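Local atomic coordinates of histidine--tRNA ligase (Staphylococcus aureus, PDB entry 1QE0), a protein that catalyses the ATP-dependent attachment of L-histidine to tRNA(His), releasing AMP and diphosphate, as a homodimeric class II aminoacyl-tRNA synthetase. Residues F154-L159 with E320-D325; K160-S165 with E268-N273; D325-L330 with G379-I384. All blocks are in the same frame, centred on the assembly; numbering follows the deposited sequence.

Overall arrangement
The three contacts run from the catalytic domain of this class II synthetase to its C-terminal anticodon-binding domain. Interaction 2 pairs two strands of the catalytic-domain sheet. Interaction 1 lies at one end of that pair, its centre about 17 Å away, and continues directly from it: H158 O meets D272 N at 2.9 Å, and E320 OE2 meets N273 ND2 at 3.1 Å. D325 belongs to both interaction 1 and interaction 3, whose centres lie about 24 Å apart, so the chain from 320 to 330 leads from one domain to the other. Interactions 2 and 3 do not touch; their nearest atoms are about 17 Å apart. The enzyme is in its apo form.

Interaction 1. Residues F154-L159 with E320-D325; sequences FGLKHL and EGIELD
E320 and K157 meet where two helix ends lie side by side in the class II catalytic domain. Helices 137-153 and 310-319 each close with a Schellman motif, at G155 and G321, and the two segments that follow run almost antiparallel, their end-to-end directions 173° apart.

The polar part of the contact centres on the carboxylate of E320. Its OE1 accepts the backbone N-H of K157 at 3.0 Å, the donor arriving nearly in line with the C-O bond, and receives a second, weak bond from H158 N at 3.5 Å. The chain of E320 is bent at chi2 (-99°), which turns the carboxylate toward the two successive amides of K157 and H158. The other oxygen, OE2, is bonded to N273 ND2 just beyond strand 265-272, so the group is held from both oxygens and ties the end of helix 310-319 to the entry into strand 159-165.

Apolar contacts lie beside this carboxylate. L156 reaches across with CD1, which touches E320 CG at 3.7 Å and I322 CD1 at 3.8 Å; its side chain crosses that of E320 at about a right angle. L313 and L317 of helix 310-319 also pack against L156. Farther along, L324 CD2 approaches the F154 ring obliquely, 4.2 Å from CD1, while Y21 of helix 13-33 touches both side chains.

Backbone carbonyls take the remaining contacts. I322 points CD1 at the turn around G155, whose positive phi (97°) suits a residue without a side chain. I322 CG2 rests 3.8 Å from F154 O, and I322 CD1 lies 3.3 Å from G155 O.

Interaction 2. Residues K160-S165 with E268-N273; sequences KLVINS and ELMMDN
K160 and M270 form a hydrogen-bonded pair between two antiparallel beta strands in the large mixed sheet of the class II catalytic domain, where strand 159-165 runs beside strand 265-272. V162 and E268 make a second hydrogen-bonded pair, with the non-hydrogen-bonded pair L161-L269 between them. V162 N donates to E268 O at 2.8 Å, and E268 N returns a bond of 2.8 Å to V162 O. At the other pair M270 N gives K160 O a bond of 2.7 Å from above the carbonyl plane, whereas the return bond from K160 N to M270 O is weak because it is strongly bent (117° at the hydrogen).

Side chains of K160, V162, E268 and M270 share one face. V162 sets CG2 3.9 Å from M270 CG, and M270 SD is 4.0 Å from the same methyl. L161 and L269 project to the other face, where CD2 of L269 curls back over the backbone of K160. Where strand 265-272 ends, K160 crosses the side chain of D272 at about a right angle. Bends at chi3 and chi4 bring its ammonium to the carboxylate in a salt bridge: K160 NZ lies 3.0 Å from D272 OD1, on the syn lone pair.

Around this core, helix 137-153 covers the leucine face through V147, M148 and Y151. T282 of strand 280-290 touches E268 and M270 on the opposite face. Along the other edge of strand 159-165, T250 of strand 250-251 makes backbone hydrogen bonds with L161 and I163, and its OG1 is weakly bonded to L161 O.

Interaction 3. Residues D325-L330 with G379-I384; sequences DIEENL and GAKFTI
G379 lies against N329 where the chain entering the anticodon-binding domain meets the residues leading into strand 382-386; the CA atoms of N329 and G379 are 4.8 Å apart. This glycine ends helix 368-377 with a Schellman motif, and its phi of 78° gives a backbone turn in which a side chain would run into the preceding carbonyl.

A380 follows, its methyl turned from the linker segment 325-330 and packed on A375 and F333. Its CA instead faces the linker, making a CA-H...O contact of 3.1 Å with L330 O, while L330 CB lies 4.0 Å from the same CA. L330 is buried here, packing also on L378 and on N34 of the second subunit.

K381 supplies the backbone hydrogen bond of the contact: its N donates to L330 O at 2.8 Å, nearly straight at 158°. The K381 side chain then runs back along the linker. With CG beside the backbone N (chi1 -72°) and the rest extended, it crosses that of the poorly ordered E327 at about a right angle. Their salt bridge is weak, with K381 NZ 3.3 Å from E327 OE1.

F382 carries the chain into the parallel pairing of strands 332-336 and 382-386, part of the five-stranded mixed sheet of the domain. Its backbone bonds to D331 and F333, and its ring meets that of F418 edge-to-face.

Interaction 1. Residues F154-L159 with E320-D325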
loop_
_atom_site.group_PDB
_atom_site.type_symbol
_atom_site.label_atom_id
_atom_site.label_comp_id
_atom_site.label_asym_id
_atom_site.label_seq_id
_atom_site.Cartn_x
_atom_site.Cartn_y
_atom_site.Cartn_z
ATOM N N PHE A 154 -10.073 -3.955 -13.102
ATOM C CA PHE A 154 -10.782 -2.777 -12.656
ATOM C C PHE A 154 -11.901 -2.397 -13.593
ATOM O O PHE A 154 -12.617 -1.440 -13.335
ATOM C CB PHE A 154 -9.809 -1.610 -12.487
ATOM C CG PHE A 154 -8.911 -1.748 -11.298
ATOM C CD1 PHE A 154 -9.427 -1.600 -10.003
ATOM C CD2 PHE A 154 -7.563 -2.035 -11.459
ATOM C CE1 PHE A 154 -8.624 -1.728 -8.891
ATOM C CE2 PHE A 154 -6.732 -2.166 -10.349
ATOM C CZ PHE A 154 -7.264 -2.013 -9.056
ATOM N N GLY A 155 -12.009 -3.104 -14.709
ATOM C CA GLY A 155 -13.060 -2.827 -15.671
ATOM C C GLY A 155 -12.678 -1.938 -16.840
ATOM O O GLY A 155 -13.530 -1.609 -17.670
ATOM N N LEU A 156 -11.428 -1.491 -16.888
ATOM C CA LEU A 156 -10.980 -0.646 -17.987
ATOM C C LEU A 156 -11.188 -1.463 -19.219
ATOM O O LEU A 156 -11.073 -2.683 -19.181
ATOM C CB LEU A 156 -9.521 -0.299 -17.851
ATOM C CG LEU A 156 -9.175 1.015 -17.161
ATOM C CD1 LEU A 156 -10.423 1.789 -16.836
ATOM C CD2 LEU A 156 -8.320 0.753 -15.930
ATOM N N LYS A 157 -11.453 -0.801 -20.331
ATOM C CA LYS A 157 -11.731 -1.559 -21.519
ATOM C C LYS A 157 -11.133 -1.168 -22.826
ATOM O O LYS A 157 -11.169 -1.970 -23.749
ATOM C CB LYS A 157 -13.236 -1.668 -21.701
ATOM C CG LYS A 157 -13.798 -3.061 -21.511
ATOM C CD LYS A 157 -15.276 -2.933 -21.225
ATOM C CE LYS A 157 -15.505 -2.369 -19.828
ATOM N NZ LYS A 157 -15.698 -3.503 -18.927
ATOM N N HIS A 158 -10.639 0.046 -22.983
ATOM C CA HIS A 158 -10.083 0.371 -24.297
ATOM C C HIS A 158 -8.566 0.329 -24.269
ATOM O O HIS A 158 -7.868 1.254 -24.704
ATOM C CB HIS A 158 -10.693 1.676 -24.852
ATOM C CG HIS A 158 -12.143 1.533 -25.240
ATOM N ND1 HIS A 158 -12.787 0.310 -25.306
ATOM C CD2 HIS A 158 -13.067 2.452 -25.619
ATOM C CE1 HIS A 158 -14.033 0.479 -25.710
ATOM N NE2 HIS A 158 -14.224 1.771 -25.908
ATOM N N LEU A 159 -8.086 -0.782 -23.708
ATOM C CA LEU A 159 -6.661 -1.072 -23.539
ATOM C C LEU A 159 -6.060 -1.552 -24.842
ATOM O O LEU A 159 -6.760 -2.091 -25.695
ATOM C CB LEU A 159 -6.453 -2.138 -22.451
ATOM C CG LEU A 159 -6.396 -1.675 -21.002
ATOM C CD1 LEU A 159 -6.558 -0.171 -20.946
ATOM C CD2 LEU A 159 -7.458 -2.401 -20.204
ATOM N N GLU A 320 -13.044 6.670 -18.289
ATOM C CA GLU A 320 -13.853 5.574 -18.798
ATOM C C GLU A 320 -15.187 5.571 -18.089
ATOM O O GLU A 320 -16.061 4.763 -18.392
ATOM C CB GLU A 320 -13.152 4.228 -18.588
ATOM C CG GLU A 320 -11.811 4.093 -19.329
ATOM C CD GLU A 320 -11.888 3.320 -20.659
ATOM O OE1 GLU A 320 -12.153 2.083 -20.625
ATOM O OE2 GLU A 320 -11.648 3.960 -21.720
ATOM N N GLY A 321 -15.336 6.465 -17.126
ATOM C CA GLY A 321 -16.575 6.548 -16.389
ATOM C C GLY A 321 -16.785 5.309 -15.562
ATOM O O GLY A 321 -17.809 4.643 -15.665
ATOM N N ILE A 322 -15.806 4.983 -14.738
ATOM C CA ILE A 322 -15.923 3.804 -13.893
ATOM C C ILE A 322 -15.946 4.167 -12.404
ATOM O O ILE A 322 -15.323 5.156 -11.950
ATOM C CB ILE A 322 -14.822 2.775 -14.227
ATOM C CG1 ILE A 322 -14.947 2.392 -15.716
ATOM C CG2 ILE A 322 -14.895 1.571 -13.293
ATOM C CD1 ILE A 322 -14.090 1.248 -16.172
ATOM N N GLU A 323 -16.782 3.422 -11.686
ATOM C CA GLU A 323 -16.958 3.590 -10.249
ATOM C C GLU A 323 -16.506 2.312 -9.542
ATOM O O GLU A 323 -16.700 1.205 -10.044
ATOM C CB GLU A 323 -18.420 3.904 -9.928
ATOM N N LEU A 324 -15.866 2.480 -8.395
ATOM C CA LEU A 324 -15.345 1.363 -7.620
ATOM C C LEU A 324 -16.333 1.015 -6.531
ATOM O O LEU A 324 -16.975 1.906 -6.006
ATOM C CB LEU A 324 -14.013 1.777 -6.994
ATOM C CG LEU A 324 -13.016 2.258 -8.041
ATOM C CD1 LEU A 324 -11.925 3.109 -7.416
ATOM C CD2 LEU A 324 -12.443 1.060 -8.775
ATOM N N ASP A 325 -16.430 -0.262 -6.172
ATOM C CA ASP A 325 -17.355 -0.714 -5.112
ATOM C C ASP A 325 -16.955 -0.223 -3.715
ATOM O O ASP A 325 -16.855 -1.022 -2.778
ATOM C CB ASP A 325 -17.432 -2.253 -5.067
ATOM C CG ASP A 325 -18.396 -2.837 -6.091
ATOM O OD1 ASP A 325 -18.545 -2.246 -7.190
ATOM O OD2 ASP A 325 -18.978 -3.913 -5.801
#

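Interaction 2. Residues K160-S165 with E268-N273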
loop_
_atom_site.group_PDB
_atom_site.type_symbol
_atom_site.label_atom_id
_atom_site.label_comp_id
_atom_site.label_asym_id
_atom_site.label_seq_id
_atom_site.Cartn_x
_atom_site.Cartn_y
_atom_site.Cartn_z
ATOM N N LYS A 160 -4.749 -1.429 -24.953
ATOM C CA LYS A 160 -4.054 -1.815 -26.163
ATOM C C LYS A 160 -2.589 -2.044 -25.817
ATOM O O LYS A 160 -1.852 -1.103 -25.505
ATOM C CB LYS A 160 -4.302 -0.698 -27.187
ATOM C CG LYS A 160 -3.192 -0.221 -28.080
ATOM C CD LYS A 160 -3.560 1.208 -28.475
ATOM C CE LYS A 160 -3.966 1.390 -29.935
ATOM N NZ LYS A 160 -5.296 0.837 -30.328
ATOM N N LEU A 161 -2.236 -3.327 -25.738
ATOM C CA LEU A 161 -0.884 -3.779 -25.393
ATOM C C LEU A 161 0.005 -3.708 -26.626
ATOM O O LEU A 161 -0.320 -4.243 -27.663
ATOM C CB LEU A 161 -0.936 -5.208 -24.806
ATOM C CG LEU A 161 0.261 -6.063 -24.352
ATOM C CD1 LEU A 161 1.562 -5.374 -24.617
ATOM C CD2 LEU A 161 0.156 -6.399 -22.889
ATOM N N VAL A 162 1.138 -3.050 -26.478
ATOM C CA VAL A 162 2.089 -2.859 -27.538
ATOM C C VAL A 162 3.431 -3.418 -27.083
ATOM O O VAL A 162 3.949 -3.029 -26.036
ATOM C CB VAL A 162 2.213 -1.373 -27.818
ATOM C CG1 VAL A 162 3.196 -1.120 -28.910
ATOM C CG2 VAL A 162 0.856 -0.803 -28.159
ATOM N N ILE A 163 3.990 -4.334 -27.877
ATOM C CA ILE A 163 5.266 -4.991 -27.570
ATOM C C ILE A 163 6.280 -4.859 -28.705
ATOM O O ILE A 163 5.938 -4.479 -29.809
ATOM C CB ILE A 163 5.066 -6.486 -27.310
ATOM C CG1 ILE A 163 4.605 -7.164 -28.578
ATOM C CG2 ILE A 163 4.003 -6.719 -26.245
ATOM C CD1 ILE A 163 4.424 -8.649 -28.403
ATOM N N ASN A 164 7.528 -5.187 -28.410
ATOM C CA ASN A 164 8.628 -5.139 -29.356
ATOM C C ASN A 164 9.799 -5.892 -28.702
ATOM O O ASN A 164 9.759 -6.251 -27.522
ATOM C CB ASN A 164 9.051 -3.684 -29.671
ATOM C CG ASN A 164 10.192 -3.612 -30.721
ATOM O OD1 ASN A 164 11.096 -2.752 -30.684
ATOM N ND2 ASN A 164 10.163 -4.561 -31.641
ATOM N N SER A 165 10.839 -6.152 -29.476
ATOM C CA SER A 165 11.987 -6.833 -28.953
ATOM C C SER A 165 13.213 -6.177 -29.489
ATOM O O SER A 165 13.310 -5.933 -30.677
ATOM C CB SER A 165 12.005 -8.260 -29.410
ATOM O OG SER A 165 13.217 -8.853 -28.974
ATOM N N GLU A 268 4.227 -1.672 -23.637
ATOM C CA GLU A 268 3.554 -0.498 -23.145
ATOM C C GLU A 268 2.096 -0.837 -23.254
ATOM O O GLU A 268 1.699 -1.448 -24.244
ATOM C CB GLU A 268 3.879 0.660 -24.043
ATOM C CG GLU A 268 4.535 1.740 -23.271
ATOM C CD GLU A 268 4.994 2.888 -24.130
ATOM O OE1 GLU A 268 6.110 3.392 -23.859
ATOM O OE2 GLU A 268 4.247 3.295 -25.054
ATOM N N LEU A 269 1.327 -0.584 -22.193
ATOM C CA LEU A 269 -0.107 -0.865 -22.196
ATOM C C LEU A 269 -0.692 0.493 -22.454
ATOM O O LEU A 269 -0.247 1.491 -21.862
ATOM C CB LEU A 269 -0.609 -1.352 -20.836
ATOM C CG LEU A 269 -1.782 -2.346 -20.851
ATOM C CD1 LEU A 269 -2.393 -2.502 -19.517
ATOM C CD2 LEU A 269 -2.837 -1.923 -21.782
ATOM N N MET A 270 -1.638 0.574 -23.378
ATOM C CA MET A 270 -2.213 1.874 -23.629
ATOM C C MET A 270 -3.721 1.923 -23.659
ATOM O O MET A 270 -4.409 0.911 -23.819
ATOM C CB MET A 270 -1.567 2.582 -24.833
ATOM C CG MET A 270 -0.503 1.788 -25.570
ATOM S SD MET A 270 0.574 2.868 -26.512
ATOM C CE MET A 270 1.321 3.762 -25.199
ATOM N N MET A 271 -4.193 3.111 -23.307
ATOM C CA MET A 271 -5.590 3.452 -23.197
ATOM C C MET A 271 -5.942 4.403 -24.296
ATOM O O MET A 271 -5.286 5.441 -24.503
ATOM C CB MET A 271 -5.815 4.130 -21.833
ATOM C CG MET A 271 -7.019 5.076 -21.677
ATOM S SD MET A 271 -8.490 4.311 -20.937
ATOM C CE MET A 271 -7.805 2.920 -20.127
ATOM N N ASP A 272 -6.947 3.994 -25.043
ATOM C CA ASP A 272 -7.470 4.801 -26.114
ATOM C C ASP A 272 -8.600 5.565 -25.431
ATOM O O ASP A 272 -9.606 4.960 -25.018
ATOM C CB ASP A 272 -8.063 3.913 -27.222
ATOM C CG ASP A 272 -7.010 3.147 -28.003
ATOM O OD1 ASP A 272 -7.241 1.941 -28.277
ATOM O OD2 ASP A 272 -5.979 3.763 -28.364
ATOM N N ASN A 273 -8.404 6.859 -25.212
ATOM C CA ASN A 273 -9.454 7.659 -24.605
ATOM C C ASN A 273 -9.410 9.101 -25.079
ATOM O O ASN A 273 -8.526 9.860 -24.691
ATOM C CB ASN A 273 -9.413 7.584 -23.081
ATOM C CG ASN A 273 -10.726 8.010 -22.452
ATOM O OD1 ASN A 273 -11.091 9.197 -22.511
ATOM N ND2 ASN A 273 -11.460 7.047 -21.868
#

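Interaction 3. Residues D325-L330 with G379-I384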
loop_
_atom_site.group_PDB
_atom_site.type_symbol
_atom_site.label_atom_id
_atom_site.label_comp_id
_atom_site.label_asym_id
_atom_site.label_seq_id
_atom_site.Cartn_x
_atom_site.Cartn_y
_atom_site.Cartn_z
ATOM N N ASP A 325 -16.430 -0.262 -6.172
ATOM C CA ASP A 325 -17.355 -0.714 -5.112
ATOM C C ASP A 325 -16.955 -0.223 -3.715
ATOM O O ASP A 325 -16.855 -1.022 -2.778
ATOM C CB ASP A 325 -17.432 -2.253 -5.067
ATOM C CG ASP A 325 -18.396 -2.837 -6.091
ATOM O OD1 ASP A 325 -18.545 -2.246 -7.190
ATOM O OD2 ASP A 325 -18.978 -3.913 -5.801
ATOM N N ILE A 326 -16.778 1.083 -3.551
ATOM C CA ILE A 326 -16.356 1.645 -2.270
ATOM C C ILE A 326 -17.585 1.982 -1.426
ATOM O O ILE A 326 -18.076 3.114 -1.471
ATOM C CB ILE A 326 -15.538 2.909 -2.507
ATOM C CG1 ILE A 326 -14.474 2.634 -3.544
ATOM C CG2 ILE A 326 -14.840 3.322 -1.265
ATOM C CD1 ILE A 326 -13.627 1.494 -3.200
ATOM N N GLU A 327 -18.038 1.035 -0.602
ATOM C CA GLU A 327 -19.245 1.261 0.204
ATOM C C GLU A 327 -19.280 2.449 1.152
ATOM O O GLU A 327 -20.370 2.890 1.512
ATOM C CB GLU A 327 -19.659 0.008 0.989
ATOM C CG GLU A 327 -21.102 0.102 1.526
ATOM C CD GLU A 327 -21.531 -1.087 2.374
ATOM O OE1 GLU A 327 -21.550 -0.942 3.619
ATOM O OE2 GLU A 327 -21.870 -2.152 1.797
ATOM N N GLU A 328 -18.113 2.951 1.554
ATOM C CA GLU A 328 -17.955 4.085 2.484
ATOM C C GLU A 328 -19.240 4.660 3.128
ATOM O O GLU A 328 -19.608 5.822 2.900
ATOM C CB GLU A 328 -17.166 5.198 1.793
ATOM C CG GLU A 328 -16.028 5.759 2.653
ATOM C CD GLU A 328 -16.286 7.167 3.151
ATOM O OE1 GLU A 328 -15.657 8.105 2.601
ATOM O OE2 GLU A 328 -17.123 7.325 4.073
ATOM N N ASN A 329 -19.862 3.858 3.993
ATOM C CA ASN A 329 -21.119 4.227 4.643
ATOM C C ASN A 329 -21.132 3.739 6.077
ATOM O O ASN A 329 -20.724 2.619 6.339
ATOM C CB ASN A 329 -22.278 3.521 3.927
ATOM C CG ASN A 329 -23.099 4.451 3.073
ATOM O OD1 ASN A 329 -22.574 5.382 2.450
ATOM N ND2 ASN A 329 -24.402 4.199 3.020
ATOM N N LEU A 330 -21.650 4.547 6.987
ATOM C CA LEU A 330 -21.751 4.164 8.383
ATOM C C LEU A 330 -22.960 3.238 8.480
ATOM O O LEU A 330 -23.985 3.505 7.873
ATOM C CB LEU A 330 -22.024 5.407 9.227
ATOM C CG LEU A 330 -21.505 5.506 10.654
ATOM C CD1 LEU A 330 -19.996 5.382 10.661
ATOM C CD2 LEU A 330 -21.882 6.837 11.230
ATOM N N GLY A 379 -23.775 9.033 5.830
ATOM C CA GLY A 379 -24.223 7.876 5.077
ATOM C C GLY A 379 -24.789 6.730 5.924
ATOM O O GLY A 379 -24.893 5.586 5.440
ATOM N N ALA A 380 -25.191 7.028 7.165
ATOM C CA ALA A 380 -25.782 6.040 8.065
ATOM C C ALA A 380 -26.904 5.270 7.395
ATOM O O ALA A 380 -27.962 5.832 7.122
ATOM C CB ALA A 380 -26.328 6.722 9.266
ATOM N N LYS A 381 -26.677 3.994 7.106
ATOM C CA LYS A 381 -27.710 3.189 6.470
ATOM C C LYS A 381 -28.924 3.172 7.352
ATOM O O LYS A 381 -30.033 3.200 6.856
ATOM C CB LYS A 381 -27.266 1.751 6.265
ATOM C CG LYS A 381 -26.251 1.520 5.197
ATOM C CD LYS A 381 -25.842 0.084 5.300
ATOM C CE LYS A 381 -24.799 -0.289 4.273
ATOM N NZ LYS A 381 -24.657 -1.794 4.241
ATOM N N PHE A 382 -28.712 3.079 8.659
ATOM C CA PHE A 382 -29.806 3.056 9.623
ATOM C C PHE A 382 -29.601 4.091 10.677
ATOM O O PHE A 382 -28.509 4.636 10.801
ATOM C CB PHE A 382 -29.909 1.705 10.292
ATOM C CG PHE A 382 -30.109 0.613 9.336
ATOM C CD1 PHE A 382 -31.370 0.124 9.095
ATOM C CD2 PHE A 382 -29.047 0.135 8.602
ATOM C CE1 PHE A 382 -31.572 -0.834 8.114
ATOM C CE2 PHE A 382 -29.234 -0.809 7.628
ATOM C CZ PHE A 382 -30.503 -1.298 7.380
ATOM N N THR A 383 -30.637 4.308 11.478
ATOM C CA THR A 383 -30.612 5.289 12.541
ATOM C C THR A 383 -31.448 4.789 13.706
ATOM O O THR A 383 -32.231 3.850 13.569
ATOM C CB THR A 383 -31.159 6.620 12.011
ATOM O OG1 THR A 383 -30.080 7.431 11.544
ATOM C CG2 THR A 383 -31.928 7.376 13.037
ATOM N N ILE A 384 -31.152 5.316 14.890
ATOM C CA ILE A 384 -31.921 5.018 16.096
ATOM C C ILE A 384 -31.878 6.273 16.981
ATOM O O ILE A 384 -30.888 7.032 16.941
ATOM C CB ILE A 384 -31.418 3.796 16.896
ATOM C CG1 ILE A 384 -30.018 4.019 17.390
ATOM C CG2 ILE A 384 -31.529 2.535 16.112
ATOM C CD1 ILE A 384 -29.616 2.946 18.338
#